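Local atomic coordinates of bacterioferritin (PDB entry 1JGC), a protein that probably stores iron, oxidising ferrous ions with dioxygen at a ferroxidase centre and laying down ferric mineral inside a hollow 24-subunit shell that binds heme b. Residues 99-104 with 125-130; 9-14 with 118-123. All blocks are in the same frame, centred on the assembly; numbering follows the deposited sequence.

Contact 1 of 2, residues 99-104 with 125-130; sequences KLYREA and TDEEGH
NH2 of Arg-102 reaches OE2 of Glu-128 at 2.9 Å, a salt bridge that is also a hydrogen bond, bent to 141° at the hydrogen. The acceptor lies in the plane of the guanidinium, at its edge, yet the donor arrives from above the carboxylate plane. An extended chain from CG to NE carries the arginine's charge across to helix 114-144. The other oxygen of Glu-128, OE1, pairs with Arg-61 of a second subunit, which places this carboxylate between an intrachain and an intersubunit arginine. A glutamine here would probably weaken both pairings, leaving the two arginines without the negative charge they share. At the adjacent position on each helix of the ferritin four-helix bundle, the contact turns inward to the ferroxidase centre, metal-free in this crystal, where, once iron is bound, Glu-127 serves both iron sites and His-130 one. OE2 of Glu-127 sits in the ring plane of Tyr-101, 3.2 Å from CE2 at the edge, and takes a weak hydrogen bond from OH of Tyr-101 at 3.5 Å. A bend at chi2 (64°) swings the carboxylate of Glu-127 round to the ring edge, its plane 45° from that of the ring. The same tyrosine lies beside Glu-18, assigned to the first iron site.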
ATOM      1  N   LYS A  99     -54.709   3.694  16.601  1.00 30.57           N
ATOM      2  CA  LYS A  99     -56.136   3.952  16.491  1.00 30.73           C
ATOM      3  C   LYS A  99     -56.322   5.159  15.586  1.00 28.96           C
ATOM      4  O   LYS A  99     -57.072   5.112  14.611  1.00 29.07           O
ATOM      5  CB  LYS A  99     -56.705   4.236  17.885  1.00 32.54           C
ATOM      6  CG  LYS A  99     -58.194   4.460  17.936  1.00 36.43           C
ATOM      7  CD  LYS A  99     -58.657   4.654  19.382  1.00 39.34           C
ATOM      8  CE  LYS A  99     -60.180   4.853  19.474  1.00 40.33           C
ATOM      9  NZ  LYS A  99     -60.663   6.119  18.823  1.00 40.34           N
ATOM     10  N   LEU A 100     -55.612   6.235  15.904  1.00 27.16           N
ATOM     11  CA  LEU A 100     -55.698   7.460  15.128  1.00 26.48           C
ATOM     12  C   LEU A 100     -55.258   7.294  13.682  1.00 27.07           C
ATOM     13  O   LEU A 100     -55.891   7.841  12.774  1.00 27.42           O
ATOM     14  CB  LEU A 100     -54.862   8.556  15.784  1.00 25.57           C
ATOM     15  CG  LEU A 100     -54.641   9.821  14.946  1.00 25.25           C
ATOM     16  CD1 LEU A 100     -55.975  10.466  14.632  1.00 23.39           C
ATOM     17  CD2 LEU A 100     -53.743  10.789  15.701  1.00 24.31           C
ATOM     18  N   TYR A 101     -54.175   6.548  13.465  1.00 26.36           N
ATOM     19  CA  TYR A 101     -53.658   6.359  12.111  1.00 25.74           C
ATOM     20  C   TYR A 101     -54.571   5.530  11.224  1.00 26.19           C
ATOM     21  O   TYR A 101     -54.694   5.811  10.035  1.00 27.04           O
ATOM     22  CB  TYR A 101     -52.269   5.714  12.131  1.00 25.49           C
ATOM     23  CG  TYR A 101     -51.201   6.502  12.854  1.00 24.81           C
ATOM     24  CD1 TYR A 101     -51.296   7.884  13.011  1.00 25.02           C
ATOM     25  CD2 TYR A 101     -50.072   5.861  13.362  1.00 26.78           C
ATOM     26  CE1 TYR A 101     -50.289   8.606  13.658  1.00 25.24           C
ATOM     27  CE2 TYR A 101     -49.057   6.571  14.007  1.00 25.77           C
ATOM     28  CZ  TYR A 101     -49.174   7.938  14.149  1.00 25.87           C
ATOM     29  OH  TYR A 101     -48.160   8.626  14.770  1.00 27.66           O
ATOM     30  N   ARG A 102     -55.201   4.506  11.790  1.00 26.07           N
ATOM     31  CA  ARG A 102     -56.103   3.663  11.011  1.00 27.53           C
ATOM     32  C   ARG A 102     -57.322   4.466  10.546  1.00 28.82           C
ATOM     33  O   ARG A 102     -57.870   4.250   9.454  1.00 28.75           O
ATOM     34  CB  ARG A 102     -56.539   2.467  11.850  1.00 26.70           C
ATOM     35  CG  ARG A 102     -55.389   1.538  12.152  1.00 28.16           C
ATOM     36  CD  ARG A 102     -55.784   0.350  12.988  1.00 28.03           C
ATOM     37  NE  ARG A 102     -54.696  -0.621  13.017  1.00 31.73           N
ATOM     38  CZ  ARG A 102     -54.247  -1.212  14.120  1.00 33.22           C
ATOM     39  NH1 ARG A 102     -54.796  -0.935  15.293  1.00 34.70           N
ATOM     40  NH2 ARG A 102     -53.240  -2.077  14.055  1.00 34.39           N
ATOM     41  N   GLU A 103     -57.714   5.415  11.385  1.00 29.58           N
ATOM     42  CA  GLU A 103     -58.846   6.288  11.130  1.00 30.07           C
ATOM     43  C   GLU A 103     -58.479   7.264  10.008  1.00 29.80           C
ATOM     44  O   GLU A 103     -59.185   7.379   9.001  1.00 29.21           O
ATOM     45  CB  GLU A 103     -59.148   7.042  12.415  1.00 32.24           C
ATOM     46  CG  GLU A 103     -60.551   7.542  12.572  1.00 36.78           C
ATOM     47  CD  GLU A 103     -60.735   8.246  13.914  1.00 39.88           C
ATOM     48  OE1 GLU A 103     -60.417   7.618  14.965  1.00 40.64           O
ATOM     49  OE2 GLU A 103     -61.188   9.419  13.901  1.00 39.50           O
ATOM     50  N   ALA A 104     -57.361   7.964  10.189  1.00 28.51           N
ATOM     51  CA  ALA A 104     -56.896   8.922   9.193  1.00 27.60           C
ATOM     52  C   ALA A 104     -56.693   8.197   7.870  1.00 26.84           C
ATOM     53  O   ALA A 104     -57.103   8.669   6.814  1.00 27.18           O
ATOM     54  CB  ALA A 104     -55.585   9.561   9.645  1.00 26.90           C
ATOM     55  N   THR A 125     -47.520   0.667   9.879  1.00 20.10           N
ATOM     56  CA  THR A 125     -46.557  -0.427   9.818  1.00 20.91           C
ATOM     57  C   THR A 125     -45.428  -0.248  10.838  1.00 21.83           C
ATOM     58  O   THR A 125     -45.071  -1.195  11.526  1.00 22.72           O
ATOM     59  CB  THR A 125     -45.952  -0.572   8.407  1.00 20.79           C
ATOM     60  OG1 THR A 125     -47.006  -0.755   7.457  1.00 21.78           O
ATOM     61  CG2 THR A 125     -45.036  -1.781   8.345  1.00 17.91           C
ATOM     62  N   ASP A 126     -44.873   0.957  10.946  1.00 23.30           N
ATOM     63  CA  ASP A 126     -43.807   1.196  11.917  1.00 25.03           C
ATOM     64  C   ASP A 126     -44.318   1.025  13.351  1.00 26.32           C
ATOM     65  O   ASP A 126     -43.652   0.420  14.190  1.00 26.04           O
ATOM     66  CB  ASP A 126     -43.228   2.608  11.784  1.00 25.61           C
ATOM     67  CG  ASP A 126     -42.523   2.837  10.465  1.00 27.91           C
ATOM     68  OD1 ASP A 126     -42.017   1.860   9.865  1.00 28.83           O
ATOM     69  OD2 ASP A 126     -42.458   4.011  10.035  1.00 30.29           O
ATOM     70  N   GLU A 127     -45.497   1.569  13.639  1.00 27.02           N
ATOM     71  CA  GLU A 127     -46.033   1.457  14.981  1.00 28.11           C
ATOM     72  C   GLU A 127     -46.336   0.005  15.364  1.00 26.86           C
ATOM     73  O   GLU A 127     -46.141  -0.385  16.513  1.00 26.17           O
ATOM     74  CB  GLU A 127     -47.269   2.349  15.137  1.00 31.18           C
ATOM     75  CG  GLU A 127     -47.062   3.538  16.100  1.00 37.23           C
ATOM     76  CD  GLU A 127     -45.999   4.556  15.635  1.00 41.77           C
ATOM     77  OE1 GLU A 127     -44.802   4.189  15.479  1.00 43.77           O
ATOM     78  OE2 GLU A 127     -46.360   5.746  15.431  1.00 44.71           O
ATOM     79  N   GLU A 128     -46.799  -0.805  14.418  1.00 25.22           N
ATOM     80  CA  GLU A 128     -47.060  -2.192  14.755  1.00 25.39           C
ATOM     81  C   GLU A 128     -45.715  -2.847  15.068  1.00 25.51           C
ATOM     82  O   GLU A 128     -45.634  -3.780  15.874  1.00 24.65           O
ATOM     83  CB  GLU A 128     -47.801  -2.912  13.618  1.00 25.79           C
ATOM     84  CG  GLU A 128     -49.316  -2.687  13.678  1.00 26.74           C
ATOM     85  CD  GLU A 128     -50.136  -3.673  12.844  1.00 28.26           C
ATOM     86  OE1 GLU A 128     -49.727  -4.845  12.684  1.00 29.05           O
ATOM     87  OE2 GLU A 128     -51.218  -3.280  12.365  1.00 28.10           O
ATOM     88  N   GLY A 129     -44.657  -2.327  14.448  1.00 25.07           N
ATOM     89  CA  GLY A 129     -43.322  -2.837  14.704  1.00 25.13           C
ATOM     90  C   GLY A 129     -42.919  -2.571  16.152  1.00 26.19           C
ATOM     91  O   GLY A 129     -42.407  -3.466  16.839  1.00 26.45           O
ATOM     92  N   HIS A 130     -43.149  -1.344  16.621  1.00 26.42           N
ATOM     93  CA  HIS A 130     -42.832  -0.978  18.001  1.00 28.02           C
ATOM     94  C   HIS A 130     -43.694  -1.791  18.970  1.00 27.40           C
ATOM     95  O   HIS A 130     -43.216  -2.239  20.010  1.00 26.80           O
ATOM     96  CB  HIS A 130     -43.080   0.516  18.237  1.00 30.89           C
ATOM     97  CG  HIS A 130     -42.120   1.411  17.518  1.00 35.92           C
ATOM     98  ND1 HIS A 130     -42.373   2.752  17.301  1.00 38.68           N
ATOM     99  CD2 HIS A 130     -40.899   1.166  16.978  1.00 37.25           C
ATOM    100  CE1 HIS A 130     -41.350   3.293  16.659  1.00 39.94           C
ATOM    101  NE2 HIS A 130     -40.443   2.351  16.451  1.00 39.83           N
TER

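Contact 2 of 2, residues 9-14 with 118-123; sequences EFLNAA and NIFESL
Phe-120 reaches across from helix 114-144 to Leu-11 and Ala-14 of helix 5-34. Its CB points toward that helix. At CG, the chain stands beside the backbone N and anti to the carbonyl carbon (chi1 -75°), which carries the ring inward across the bundle toward helix 5-34. On one flank of the ring, CE1 meets the methyl CB of Ala-14 at 3.8 Å; that methyl lies at the edge, in the ring plane. On the other flank, CE2 approaches CD2 of Leu-11, also at 3.8 Å. CZ, the far end of the ring, touches the same CD2 of Leu-11 at 3.6 Å and comes within 4.3 Å of CB of Phe-10, while the phenylalanine ring of Phe-10 itself leads away. The leucine methyl comes in obliquely. All of this is apolar contact, and no hydrogen bond joins the two segments, so one aromatic side chain bridges axes that remain 12.3 Å apart at their closest. Those axes run in roughly the same direction, 24° from parallel, as expected of diagonally placed helices in a ferritin four-helix bundle. The bundle's other two helices close in around the bridge: Ala-104 and Arg-105 of helix 83-111 pack against Phe-120, and Ile-62 of helix 38-64 packs against Leu-11.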
ATOM      1  N   GLU A   9     -56.224  18.047   8.753  1.00 28.13           N
ATOM      2  CA  GLU A   9     -56.578  17.968  10.161  1.00 28.58           C
ATOM      3  C   GLU A   9     -55.995  16.682  10.735  1.00 27.59           C
ATOM      4  O   GLU A   9     -55.394  16.680  11.811  1.00 26.51           O
ATOM      5  CB  GLU A   9     -58.095  17.955  10.322  1.00 31.01           C
ATOM      6  CG  GLU A   9     -58.678  19.213  10.922  1.00 35.73           C
ATOM      7  CD  GLU A   9     -60.197  19.252  10.803  1.00 39.89           C
ATOM      8  OE1 GLU A   9     -60.884  18.310  11.293  1.00 42.23           O
ATOM      9  OE2 GLU A   9     -60.701  20.230  10.209  1.00 40.46           O
ATOM     10  N   PHE A  10     -56.187  15.584  10.009  1.00 26.24           N
ATOM     11  CA  PHE A  10     -55.675  14.294  10.440  1.00 25.26           C
ATOM     12  C   PHE A  10     -54.154  14.328  10.562  1.00 25.79           C
ATOM     13  O   PHE A  10     -53.601  13.829  11.543  1.00 26.21           O
ATOM     14  CB  PHE A  10     -56.105  13.200   9.463  1.00 24.43           C
ATOM     15  CG  PHE A  10     -57.409  12.536   9.828  1.00 24.72           C
ATOM     16  CD1 PHE A  10     -57.553  11.889  11.053  1.00 23.50           C
ATOM     17  CD2 PHE A  10     -58.482  12.526   8.935  1.00 24.23           C
ATOM     18  CE1 PHE A  10     -58.749  11.238  11.387  1.00 24.31           C
ATOM     19  CE2 PHE A  10     -59.677  11.880   9.258  1.00 24.52           C
ATOM     20  CZ  PHE A  10     -59.811  11.234  10.487  1.00 23.54           C
ATOM     21  N   LEU A  11     -53.482  14.918   9.572  1.00 24.82           N
ATOM     22  CA  LEU A  11     -52.026  15.017   9.592  1.00 23.72           C
ATOM     23  C   LEU A  11     -51.548  15.800  10.827  1.00 23.78           C
ATOM     24  O   LEU A  11     -50.588  15.405  11.489  1.00 22.36           O
ATOM     25  CB  LEU A  11     -51.526  15.686   8.303  1.00 23.72           C
ATOM     26  CG  LEU A  11     -51.635  14.809   7.052  1.00 23.54           C
ATOM     27  CD1 LEU A  11     -51.376  15.638   5.797  1.00 20.94           C
ATOM     28  CD2 LEU A  11     -50.646  13.648   7.165  1.00 21.77           C
ATOM     29  N   ASN A  12     -52.227  16.904  11.139  1.00 23.24           N
ATOM     30  CA  ASN A  12     -51.861  17.700  12.301  1.00 21.75           C
ATOM     31  C   ASN A  12     -52.123  16.939  13.598  1.00 21.28           C
ATOM     32  O   ASN A  12     -51.447  17.152  14.600  1.00 22.03           O
ATOM     33  CB  ASN A  12     -52.623  19.019  12.311  1.00 20.06           C
ATOM     34  CG  ASN A  12     -51.790  20.166  11.803  1.00 22.31           C
ATOM     35  OD1 ASN A  12     -50.668  20.387  12.267  1.00 23.16           O
ATOM     36  ND2 ASN A  12     -52.330  20.911  10.848  1.00 22.82           N
ATOM     37  N   ALA A  13     -53.108  16.051  13.589  1.00 20.32           N
ATOM     38  CA  ALA A  13     -53.394  15.282  14.788  1.00 21.41           C
ATOM     39  C   ALA A  13     -52.296  14.231  14.935  1.00 21.13           C
ATOM     40  O   ALA A  13     -51.797  13.985  16.031  1.00 21.04           O
ATOM     41  CB  ALA A  13     -54.770  14.621  14.692  1.00 18.22           C
ATOM     42  N   ALA A  14     -51.918  13.618  13.820  1.00 20.53           N
ATOM     43  CA  ALA A  14     -50.865  12.621  13.839  1.00 21.78           C
ATOM     44  C   ALA A  14     -49.561  13.283  14.304  1.00 22.55           C
ATOM     45  O   ALA A  14     -48.784  12.693  15.053  1.00 23.24           O
ATOM     46  CB  ALA A  14     -50.696  12.026  12.459  1.00 21.53           C
ATOM     47  N   ASN A 118     -50.764   6.352   1.935  1.00 21.96           N
ATOM     48  CA  ASN A 118     -49.598   5.503   2.120  1.00 21.42           C
ATOM     49  C   ASN A 118     -48.714   5.952   3.272  1.00 20.69           C
ATOM     50  O   ASN A 118     -48.039   5.135   3.883  1.00 21.24           O
ATOM     51  CB  ASN A 118     -48.781   5.416   0.834  1.00 21.81           C
ATOM     52  CG  ASN A 118     -49.513   4.672  -0.257  1.00 23.93           C
ATOM     53  OD1 ASN A 118     -50.336   3.800   0.026  1.00 25.40           O
ATOM     54  ND2 ASN A 118     -49.217   5.001  -1.510  1.00 24.44           N
ATOM     55  N   ILE A 119     -48.705   7.245   3.573  1.00 19.63           N
ATOM     56  CA  ILE A 119     -47.906   7.715   4.690  1.00 18.59           C
ATOM     57  C   ILE A 119     -48.487   7.099   5.961  1.00 20.31           C
ATOM     58  O   ILE A 119     -47.750   6.632   6.832  1.00 21.41           O
ATOM     59  CB  ILE A 119     -47.927   9.245   4.802  1.00 17.41           C
ATOM     60  CG1 ILE A 119     -47.080   9.853   3.682  1.00 15.18           C
ATOM     61  CG2 ILE A 119     -47.419   9.674   6.169  1.00 15.01           C
ATOM     62  CD1 ILE A 119     -47.074  11.366   3.669  1.00 13.89           C
ATOM     63  N   PHE A 120     -49.811   7.084   6.071  1.00 20.03           N
ATOM     64  CA  PHE A 120     -50.429   6.487   7.249  1.00 20.13           C
ATOM     65  C   PHE A 120     -50.251   4.969   7.269  1.00 20.75           C
ATOM     66  O   PHE A 120     -50.190   4.366   8.345  1.00 19.09           O
ATOM     67  CB  PHE A 120     -51.910   6.863   7.345  1.00 16.91           C
ATOM     68  CG  PHE A 120     -52.137   8.273   7.800  1.00 16.20           C
ATOM     69  CD1 PHE A 120     -51.774   8.670   9.081  1.00 14.52           C
ATOM     70  CD2 PHE A 120     -52.693   9.216   6.943  1.00 16.10           C
ATOM     71  CE1 PHE A 120     -51.958   9.984   9.505  1.00 13.26           C
ATOM     72  CE2 PHE A 120     -52.878  10.533   7.364  1.00 15.58           C
ATOM     73  CZ  PHE A 120     -52.508  10.914   8.647  1.00 13.72           C
ATOM     74  N   GLU A 121     -50.157   4.345   6.097  1.00 20.70           N
ATOM     75  CA  GLU A 121     -49.951   2.901   6.080  1.00 22.18           C
ATOM     76  C   GLU A 121     -48.510   2.642   6.516  1.00 22.58           C
ATOM     77  O   GLU A 121     -48.204   1.639   7.170  1.00 22.79           O
ATOM     78  CB  GLU A 121     -50.208   2.314   4.691  1.00 20.92           C
ATOM     79  CG  GLU A 121     -51.627   2.504   4.213  1.00 23.27           C
ATOM     80  CD  GLU A 121     -52.126   1.346   3.366  1.00 23.98           C
ATOM     81  OE1 GLU A 121     -51.289   0.549   2.899  1.00 25.31           O
ATOM     82  OE2 GLU A 121     -53.356   1.237   3.163  1.00 24.57           O
ATOM     83  N   SER A 122     -47.625   3.566   6.169  1.00 22.65           N
ATOM     84  CA  SER A 122     -46.231   3.437   6.554  1.00 23.43           C
ATOM     85  C   SER A 122     -46.125   3.642   8.077  1.00 22.49           C
ATOM     86  O   SER A 122     -45.441   2.885   8.765  1.00 21.49           O
ATOM     87  CB  SER A 122     -45.381   4.461   5.799  1.00 23.32           C
ATOM     88  OG  SER A 122     -44.063   4.496   6.310  1.00 28.27           O
ATOM     89  N   LEU A 123     -46.814   4.654   8.601  1.00 20.99           N
ATOM     90  CA  LEU A 123     -46.790   4.898  10.035  1.00 21.45           C
ATOM     91  C   LEU A 123     -47.404   3.720  10.796  1.00 21.84           C
ATOM     92  O   LEU A 123     -46.867   3.276  11.815  1.00 22.52           O
ATOM     93  CB  LEU A 123     -47.542   6.180  10.372  1.00 20.67           C
ATOM     94  CG  LEU A 123     -46.893   7.494   9.924  1.00 22.64           C
ATOM     95  CD1 LEU A 123     -47.849   8.656  10.202  1.00 21.79           C
ATOM     96  CD2 LEU A 123     -45.569   7.702  10.659  1.00 22.62           C
TER

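In the fold
The two contacts lie side by side in one four-helix bundle, their centres about 9 Å apart on the same side of the chain's centre. Both draw on helix 114-144, contact 2 using 118-123 and contact 1 the following turns, 125-130; their other halves come from helices 5-34 and 83-111. Along the chain the order is 9-14, 99-104, 118-123, 125-130, so the pairings cross. They also touch directly: CB of Ala-104 packs 3.4 Å from CD1 of Phe-10, and CE1 of Tyr-101 lies 3.6 Å from CB of Ala-14. The bundle thus passes continuously from an apolar layer in contact 2 to the carboxylate-rich iron site at contact 1.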